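Local structure of nidogen-1 (1GL4) at residues Q14-A19 against R41-E46; G58-G63 against G172-I177; H84-T89 against R268-N273. The protein binds laminin tightly and also collagen IV and perlecan in basement membranes, perlecan through the G2 fragment described here. All blocks are in the same frame, centred on the assembly; numbering follows the deposited sequence.

Contact 1: Q14-A19 against R41-E46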
# COMPACT_ATOMS: atom_id res chain seq x y z
N GLN A 14 -5.96 -16.33 22.89
CA GLN A 14 -6.40 -15.08 22.29
C GLN A 14 -5.20 -14.32 21.72
O GLN A 14 -5.35 -13.50 20.82
CB GLN A 14 -7.11 -14.21 23.33
CG GLN A 14 -8.43 -14.77 23.83
CD GLN A 14 -9.48 -14.83 22.75
OE1 GLN A 14 -9.35 -15.59 21.78
NE2 GLN A 14 -10.53 -14.02 22.89
N CYS A 15 -4.03 -14.61 22.27
CA CYS A 15 -2.80 -13.96 21.84
C CYS A 15 -2.16 -14.63 20.62
O CYS A 15 -2.48 -15.77 20.29
CB CYS A 15 -1.77 -13.96 22.97
SG CYS A 15 -2.21 -13.05 24.50
N SER A 16 -1.27 -13.90 19.96
CA SER A 16 -0.55 -14.43 18.81
C SER A 16 0.43 -15.46 19.37
O SER A 16 0.85 -15.35 20.53
CB SER A 16 0.23 -13.31 18.11
OG SER A 16 1.19 -13.83 17.20
N VAL A 17 0.80 -16.45 18.58
CA VAL A 17 1.75 -17.46 19.05
C VAL A 17 3.11 -16.80 19.26
O VAL A 17 3.96 -17.31 19.98
CB VAL A 17 1.90 -18.63 18.05
CG1 VAL A 17 0.56 -19.31 17.84
CG2 VAL A 17 2.46 -18.12 16.73
N HIS A 18 3.30 -15.64 18.63
CA HIS A 18 4.55 -14.91 18.75
C HIS A 18 4.44 -13.81 19.81
O HIS A 18 5.20 -12.83 19.78
CB HIS A 18 4.93 -14.27 17.41
CG HIS A 18 5.10 -15.25 16.29
ND1 HIS A 18 6.01 -16.29 16.33
CD2 HIS A 18 4.48 -15.35 15.09
CE1 HIS A 18 5.95 -16.97 15.20
NE2 HIS A 18 5.04 -16.42 14.43
N ALA A 19 3.51 -13.97 20.75
CA ALA A 19 3.32 -12.97 21.79
C ALA A 19 3.28 -13.55 23.21
O ALA A 19 3.10 -14.75 23.40
CB ALA A 19 2.04 -12.20 21.52
N ARG A 41 -2.08 -9.43 19.66
CA ARG A 41 -3.08 -10.34 19.11
C ARG A 41 -2.64 -10.79 17.72
O ARG A 41 -2.97 -11.89 17.27
CB ARG A 41 -4.45 -9.66 19.02
CG ARG A 41 -5.18 -9.51 20.35
CD ARG A 41 -6.43 -8.66 20.20
NE ARG A 41 -7.30 -9.16 19.14
CZ ARG A 41 -8.08 -10.23 19.25
NH1 ARG A 41 -8.12 -10.92 20.39
NH2 ARG A 41 -8.83 -10.62 18.22
N GLN A 42 -1.89 -9.92 17.05
CA GLN A 42 -1.37 -10.17 15.71
C GLN A 42 0.08 -9.69 15.68
O GLN A 42 0.37 -8.56 16.08
CB GLN A 42 -2.18 -9.39 14.66
CG GLN A 42 -3.71 -9.51 14.76
CD GLN A 42 -4.24 -10.84 14.26
OE1 GLN A 42 -3.62 -11.49 13.43
NE2 GLN A 42 -5.42 -11.23 14.75
N CYS A 43 1.00 -10.55 15.23
CA CYS A 43 2.42 -10.20 15.17
C CYS A 43 3.07 -10.74 13.90
O CYS A 43 2.69 -11.80 13.41
CB CYS A 43 3.16 -10.78 16.38
SG CYS A 43 2.51 -10.32 18.03
N VAL A 44 4.05 -10.00 13.37
CA VAL A 44 4.79 -10.42 12.18
C VAL A 44 6.28 -10.17 12.42
O VAL A 44 6.66 -9.25 13.14
CB VAL A 44 4.35 -9.66 10.90
CG1 VAL A 44 2.89 -9.96 10.59
CG2 VAL A 44 4.55 -8.16 11.08
N ALA A 45 7.13 -11.01 11.83
CA ALA A 45 8.58 -10.89 12.00
C ALA A 45 9.14 -9.63 11.34
O ALA A 45 8.73 -9.26 10.25
CB ALA A 45 9.27 -12.12 11.42
N GLU A 46 10.09 -9.00 12.02
CA GLU A 46 10.72 -7.79 11.48
C GLU A 46 11.44 -8.11 10.17
O GLU A 46 11.99 -9.20 10.01
CB GLU A 46 11.72 -7.22 12.49
CG GLU A 46 11.11 -6.88 13.84
CD GLU A 46 12.11 -6.22 14.78
OE1 GLU A 46 13.24 -6.74 14.90
OE2 GLU A 46 11.75 -5.20 15.40
O HOH W 1 0.14 -13.31 14.72
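Cys15 and Arg41 bring the two chains nearest, with CA atoms 4.5 Å apart, and His18 lies opposite Cys43 further along; no direct hydrogen bond joins the segments. A type I beta turn, Ser16 to Ala19, closes with Ala19 N on Ser16 O, while 43-45 is extended. Ser16 carries most of the contact on the side of 14-19. With OG anti to its own N (chi1 166°) the hydroxyl accepts from His18 N at 3.1 Å, an ST turn, and also meets water 1 at 2.7 Å. The same water accepts from Cys43 N at 2.9 Å and so bridges turn and strand. Next to the bridge Ser16 CB rests 3.6 Å from Arg41 O, and Cys43 CB lies 3.7 Å from Ser16 OG and 4.0 Å from His18 CB. Ala19 CB packs on Cys43 SG, the half of a disulfide completed by Cys32. His18 stacks its ring with Tyr36. The contact lies in the disulfide-rich EGF-like domain, where Cys15 is tied to Cys30 in strand 28-32 and strand 43-45 pairs with strand 36-38. Toward the G2 part, Arg41 forms a salt bridge with Glu133, and Gln42 and Val44 touch Phe127 of helix 126-130.

Contact 2: G58-G63 against G172-I177; sequences GRIFVG and GRVPQI
Arg173 swings CG away from its backbone N (chi1 179°) and then bends at chi3 (-58°), which folds the guanidinium back over Phe61 CB. That carbon sits over one face of the group, 3.5 Å from Arg173 NH1, while Arg173 NH2 lies 3.6 Å from Phe61 CD2; ring and guanidinium planes are 36° apart. The same bend lets Arg173 NH1 donate to Gly63 O at 2.9 Å. The acceptor lies near the guanidinium plane, but the donor stands above the carbonyl plane. Water 2 also donates to Gly63 O, and Arg173 NH1 has a further acceptor in Ser65 O, so the arginine ties down the chain leaving the strand. The backbones run parallel, with a ladder of four bonds: Gly172 N to Arg59 O, Phe61 N to Gly172 O at 2.8 Å, Val174 N to Phe61 O at 3.0 Å, and Gly63 N to Val174 O at 2.8 Å. On the other face Ile60 CG2 meets Val174 CG2 at 3.8 Å. The side chains of Val62 and Gln176 cross at about a right angle, CG1 meeting CB. Gly172, whose backbone angles would press a CB against the preceding carbonyl, marks the corner between strands 164-171 and 173-174. Phe61 bonds the residues on either side of its partner Arg173, as in a parallel beta ladder, here at one end of the nidogen G2 beta-barrel, where strand 49-62 pairs with both sides of the corner.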
# COMPACT_ATOMS: atom_id res chain seq x y z
N GLY A 58 -18.01 -2.18 -5.98
CA GLY A 58 -18.30 -0.77 -6.14
C GLY A 58 -19.55 -0.46 -6.94
O GLY A 58 -20.03 -1.28 -7.73
N ARG A 59 -20.07 0.74 -6.72
CA ARG A 59 -21.25 1.27 -7.41
C ARG A 59 -20.84 2.72 -7.61
O ARG A 59 -21.05 3.56 -6.73
CB ARG A 59 -22.48 1.18 -6.50
CG ARG A 59 -23.77 1.74 -7.10
CD ARG A 59 -24.89 1.73 -6.07
NE ARG A 59 -26.08 2.45 -6.52
CZ ARG A 59 -26.90 2.01 -7.48
NH1 ARG A 59 -26.66 0.86 -8.09
NH2 ARG A 59 -27.96 2.74 -7.82
N ILE A 60 -20.24 3.01 -8.76
CA ILE A 60 -19.72 4.34 -9.03
C ILE A 60 -20.24 5.07 -10.26
O ILE A 60 -20.15 4.56 -11.38
CB ILE A 60 -18.18 4.29 -9.12
CG1 ILE A 60 -17.61 3.75 -7.80
CG2 ILE A 60 -17.62 5.67 -9.42
CD1 ILE A 60 -16.13 3.46 -7.84
N PHE A 61 -20.77 6.27 -10.05
CA PHE A 61 -21.26 7.10 -11.15
C PHE A 61 -20.06 7.90 -11.68
O PHE A 61 -19.36 8.54 -10.89
CB PHE A 61 -22.33 8.09 -10.67
CG PHE A 61 -23.59 7.44 -10.14
CD1 PHE A 61 -23.65 6.95 -8.83
CD2 PHE A 61 -24.72 7.34 -10.94
CE1 PHE A 61 -24.82 6.37 -8.33
CE2 PHE A 61 -25.90 6.76 -10.45
CZ PHE A 61 -25.95 6.27 -9.15
N VAL A 62 -19.81 7.85 -12.98
CA VAL A 62 -18.70 8.59 -13.58
C VAL A 62 -19.18 9.86 -14.27
O VAL A 62 -20.14 9.84 -15.05
CB VAL A 62 -17.94 7.73 -14.62
CG1 VAL A 62 -16.79 8.53 -15.23
CG2 VAL A 62 -17.40 6.46 -13.96
N GLY A 63 -18.51 10.98 -14.00
CA GLY A 63 -18.89 12.24 -14.61
C GLY A 63 -20.33 12.63 -14.33
O GLY A 63 -20.72 12.79 -13.17
N GLY A 172 -20.46 6.09 -4.84
CA GLY A 172 -20.58 7.52 -5.02
C GLY A 172 -20.31 7.98 -6.44
O GLY A 172 -20.47 7.22 -7.39
N ARG A 173 -19.87 9.22 -6.57
CA ARG A 173 -19.59 9.80 -7.88
C ARG A 173 -18.18 10.38 -7.97
O ARG A 173 -17.69 10.99 -7.02
CB ARG A 173 -20.63 10.90 -8.18
CG ARG A 173 -20.47 11.63 -9.52
CD ARG A 173 -21.57 12.68 -9.70
NE ARG A 173 -22.91 12.09 -9.65
CZ ARG A 173 -23.51 11.47 -10.66
NH1 ARG A 173 -22.89 11.36 -11.84
NH2 ARG A 173 -24.71 10.94 -10.50
N VAL A 174 -17.54 10.17 -9.12
CA VAL A 174 -16.20 10.70 -9.37
C VAL A 174 -16.19 11.38 -10.73
O VAL A 174 -16.96 11.01 -11.62
CB VAL A 174 -15.11 9.60 -9.37
CG1 VAL A 174 -15.05 8.90 -8.01
CG2 VAL A 174 -15.39 8.59 -10.48
N PRO A 175 -15.33 12.40 -10.91
CA PRO A 175 -15.24 13.11 -12.19
C PRO A 175 -14.70 12.17 -13.27
O PRO A 175 -13.99 11.21 -12.96
CB PRO A 175 -14.26 14.25 -11.90
CG PRO A 175 -14.30 14.41 -10.40
CD PRO A 175 -14.42 12.99 -9.91
N GLN A 176 -15.04 12.43 -14.52
CA GLN A 176 -14.57 11.59 -15.62
C GLN A 176 -13.18 11.95 -16.09
O GLN A 176 -12.86 13.13 -16.30
CB GLN A 176 -15.53 11.67 -16.80
CG GLN A 176 -15.13 10.80 -17.97
CD GLN A 176 -16.06 10.98 -19.15
OE1 GLN A 176 -16.07 12.04 -19.79
NE2 GLN A 176 -16.84 9.96 -19.45
N ILE A 177 -12.34 10.93 -16.26
CA ILE A 177 -10.99 11.11 -16.76
C ILE A 177 -10.99 10.47 -18.15
O ILE A 177 -11.48 9.36 -18.33
CB ILE A 177 -9.95 10.43 -15.83
CG1 ILE A 177 -9.75 11.30 -14.59
CG2 ILE A 177 -8.63 10.22 -16.56
CD1 ILE A 177 -8.67 10.85 -13.68
O HOH W 2 -18.74 13.86 -11.75

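Contact 3: H84-T89 against R268-N273; sequences HGRSYT and RYALSN
Strands 86-92 and 266-276 are antiparallel neighbours in the wall of the nidogen G2 beta-barrel, and Ser87 with Leu271 and Thr89 with Tyr269 are hydrogen-bonded pairs between them. Arg268, like Tyr79 near Tyr88 and His77 near Thr89, is involved in perlecan binding. The N-to-C directions of 86-89 and 268-273 are 169° apart. Thr89 N gives to Tyr269 O at 2.8 Å and Tyr269 N returns a bond to Thr89 O; Ser87 and Leu271 exchange bonds likewise. Past them, Asn273 N donates to Gly85 O at 2.6 Å, and Asn273 ND2 adds a long, weak bond to the same oxygen. On the face carrying Arg86, Tyr88, Ala270 and Ser272, the extended chain of Arg86 leaves with CG anti to N (chi1 -166°) and runs diagonally across the neighbouring strand. Arg86 NH1 donates to Ser272 OG at 3.0 Å, the hydroxyl lying 23° out of the guanidinium plane, while Ala270 CB lies over one guanidinium face, 3.7 Å from Arg86 NH2. Arg86 NH1 also reaches Ser255 O on strand 248-261. On the opposite face water 3 links Ser87 OG, at 3.0 Å, to Thr89 OG1, at 2.7 Å; Thr89 OG1 also bonds Ser78 OG on strand 69-81. Beside Thr89, water 4 accepts in plane from Arg268 NH1 and donates weakly to Thr89 O. The regular ladder fixes where the strands lie. From this wall Arg86, held by Ser272 and Ser255 of adjoining strands, and Arg268, bonded to water 4, offer Arg86 NH2 and Arg268 NH1 to the backbone of another protein's chain, which fits the role of Arg268 in perlecan binding.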
# COMPACT_ATOMS: atom_id res chain seq x y z
N HIS A 84 10.68 -1.49 4.97
CA HIS A 84 11.11 -0.91 3.70
C HIS A 84 10.28 0.34 3.39
O HIS A 84 10.76 1.28 2.76
CB HIS A 84 10.97 -1.92 2.54
CG HIS A 84 12.06 -2.94 2.50
ND1 HIS A 84 12.43 -3.58 1.33
CD2 HIS A 84 12.85 -3.46 3.47
CE1 HIS A 84 13.39 -4.46 1.59
NE2 HIS A 84 13.66 -4.40 2.89
N GLY A 85 9.02 0.32 3.82
CA GLY A 85 8.14 1.45 3.62
C GLY A 85 7.41 1.60 2.29
O GLY A 85 6.70 2.59 2.09
N ARG A 86 7.56 0.64 1.38
CA ARG A 86 6.88 0.76 0.10
C ARG A 86 5.75 -0.26 -0.08
O ARG A 86 5.96 -1.46 0.05
CB ARG A 86 7.89 0.64 -1.04
CG ARG A 86 7.36 1.09 -2.41
CD ARG A 86 8.50 1.38 -3.38
NE ARG A 86 8.03 1.73 -4.72
CZ ARG A 86 7.36 2.83 -5.03
NH1 ARG A 86 7.05 3.73 -4.09
NH2 ARG A 86 6.98 3.04 -6.28
N SER A 87 4.55 0.23 -0.38
CA SER A 87 3.41 -0.67 -0.58
C SER A 87 3.02 -0.69 -2.05
O SER A 87 2.89 0.35 -2.69
CB SER A 87 2.22 -0.23 0.28
OG SER A 87 1.75 1.05 -0.10
N TYR A 88 2.84 -1.90 -2.57
CA TYR A 88 2.46 -2.12 -3.97
C TYR A 88 1.08 -2.77 -3.99
O TYR A 88 0.90 -3.86 -3.45
CB TYR A 88 3.46 -3.04 -4.67
CG TYR A 88 4.91 -2.60 -4.61
CD1 TYR A 88 5.65 -2.72 -3.44
CD2 TYR A 88 5.55 -2.10 -5.75
CE1 TYR A 88 7.00 -2.38 -3.40
CE2 TYR A 88 6.90 -1.74 -5.72
CZ TYR A 88 7.62 -1.89 -4.54
OH TYR A 88 8.96 -1.55 -4.50
N THR A 89 0.11 -2.13 -4.63
CA THR A 89 -1.24 -2.69 -4.67
C THR A 89 -1.77 -2.91 -6.09
O THR A 89 -1.57 -2.07 -6.98
CB THR A 89 -2.24 -1.77 -3.91
OG1 THR A 89 -1.83 -1.63 -2.55
CG2 THR A 89 -3.65 -2.35 -3.95
N ARG A 268 -3.24 -0.24 -10.67
CA ARG A 268 -2.06 -0.35 -9.80
C ARG A 268 -1.72 0.94 -9.06
O ARG A 268 -1.75 2.04 -9.63
CB ARG A 268 -0.85 -0.80 -10.63
CG ARG A 268 -1.00 -2.17 -11.31
CD ARG A 268 0.21 -2.50 -12.18
NE ARG A 268 0.14 -3.84 -12.77
CZ ARG A 268 0.23 -4.97 -12.08
NH1 ARG A 268 0.41 -4.94 -10.76
NH2 ARG A 268 0.16 -6.15 -12.70
N TYR A 269 -1.39 0.80 -7.77
CA TYR A 269 -1.02 1.94 -6.92
C TYR A 269 0.26 1.58 -6.16
O TYR A 269 0.38 0.48 -5.62
CB TYR A 269 -2.11 2.22 -5.87
CG TYR A 269 -3.48 2.60 -6.40
CD1 TYR A 269 -4.62 1.98 -5.89
CD2 TYR A 269 -3.64 3.63 -7.33
CE1 TYR A 269 -5.90 2.38 -6.29
CE2 TYR A 269 -4.92 4.04 -7.73
CZ TYR A 269 -6.04 3.41 -7.20
OH TYR A 269 -7.31 3.82 -7.55
N ALA A 270 1.22 2.51 -6.11
CA ALA A 270 2.46 2.26 -5.37
C ALA A 270 2.93 3.54 -4.68
O ALA A 270 2.86 4.62 -5.26
CB ALA A 270 3.55 1.74 -6.31
N LEU A 271 3.37 3.41 -3.43
CA LEU A 271 3.87 4.56 -2.69
C LEU A 271 4.80 4.21 -1.52
O LEU A 271 4.74 3.10 -0.96
CB LEU A 271 2.71 5.45 -2.20
CG LEU A 271 1.36 4.93 -1.69
CD1 LEU A 271 0.52 6.13 -1.24
CD2 LEU A 271 0.63 4.18 -2.77
N SER A 272 5.66 5.16 -1.17
CA SER A 272 6.62 4.99 -0.08
C SER A 272 6.18 5.79 1.14
O SER A 272 5.74 6.93 1.01
CB SER A 272 8.01 5.43 -0.56
OG SER A 272 8.45 4.57 -1.60
N ASN A 273 6.33 5.20 2.32
CA ASN A 273 5.86 5.82 3.56
C ASN A 273 6.80 5.77 4.77
O ASN A 273 7.47 4.76 5.00
CB ASN A 273 4.54 5.16 3.98
CG ASN A 273 3.51 5.16 2.87
OD1 ASN A 273 2.60 5.98 2.87
ND2 ASN A 273 3.67 4.25 1.91
O HOH W 3 -0.30 0.59 -2.25
O HOH W 4 0.83 -3.28 -8.37

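Contact 3 is largely buried and nearest the centre of the chain, whereas contacts 1 and 2 lie at the surface on opposite sides of that centre, their own centres 40 Å apart. Contact 1 belongs to the EGF-like domain; contacts 2 and 3 share the G2 barrel, and along the chain their segments alternate. The chemistry follows this placing. In contact 1 a water bridges the segments, each separately cross-linked by a disulfide to the rest of its domain; contact 2 relies on a parallel ladder with an arginine across a phenylalanine CB, and contact 3 on an antiparallel ladder whose arginines also serve the bound partner. Only contact 3 holds a perlecan-binding residue.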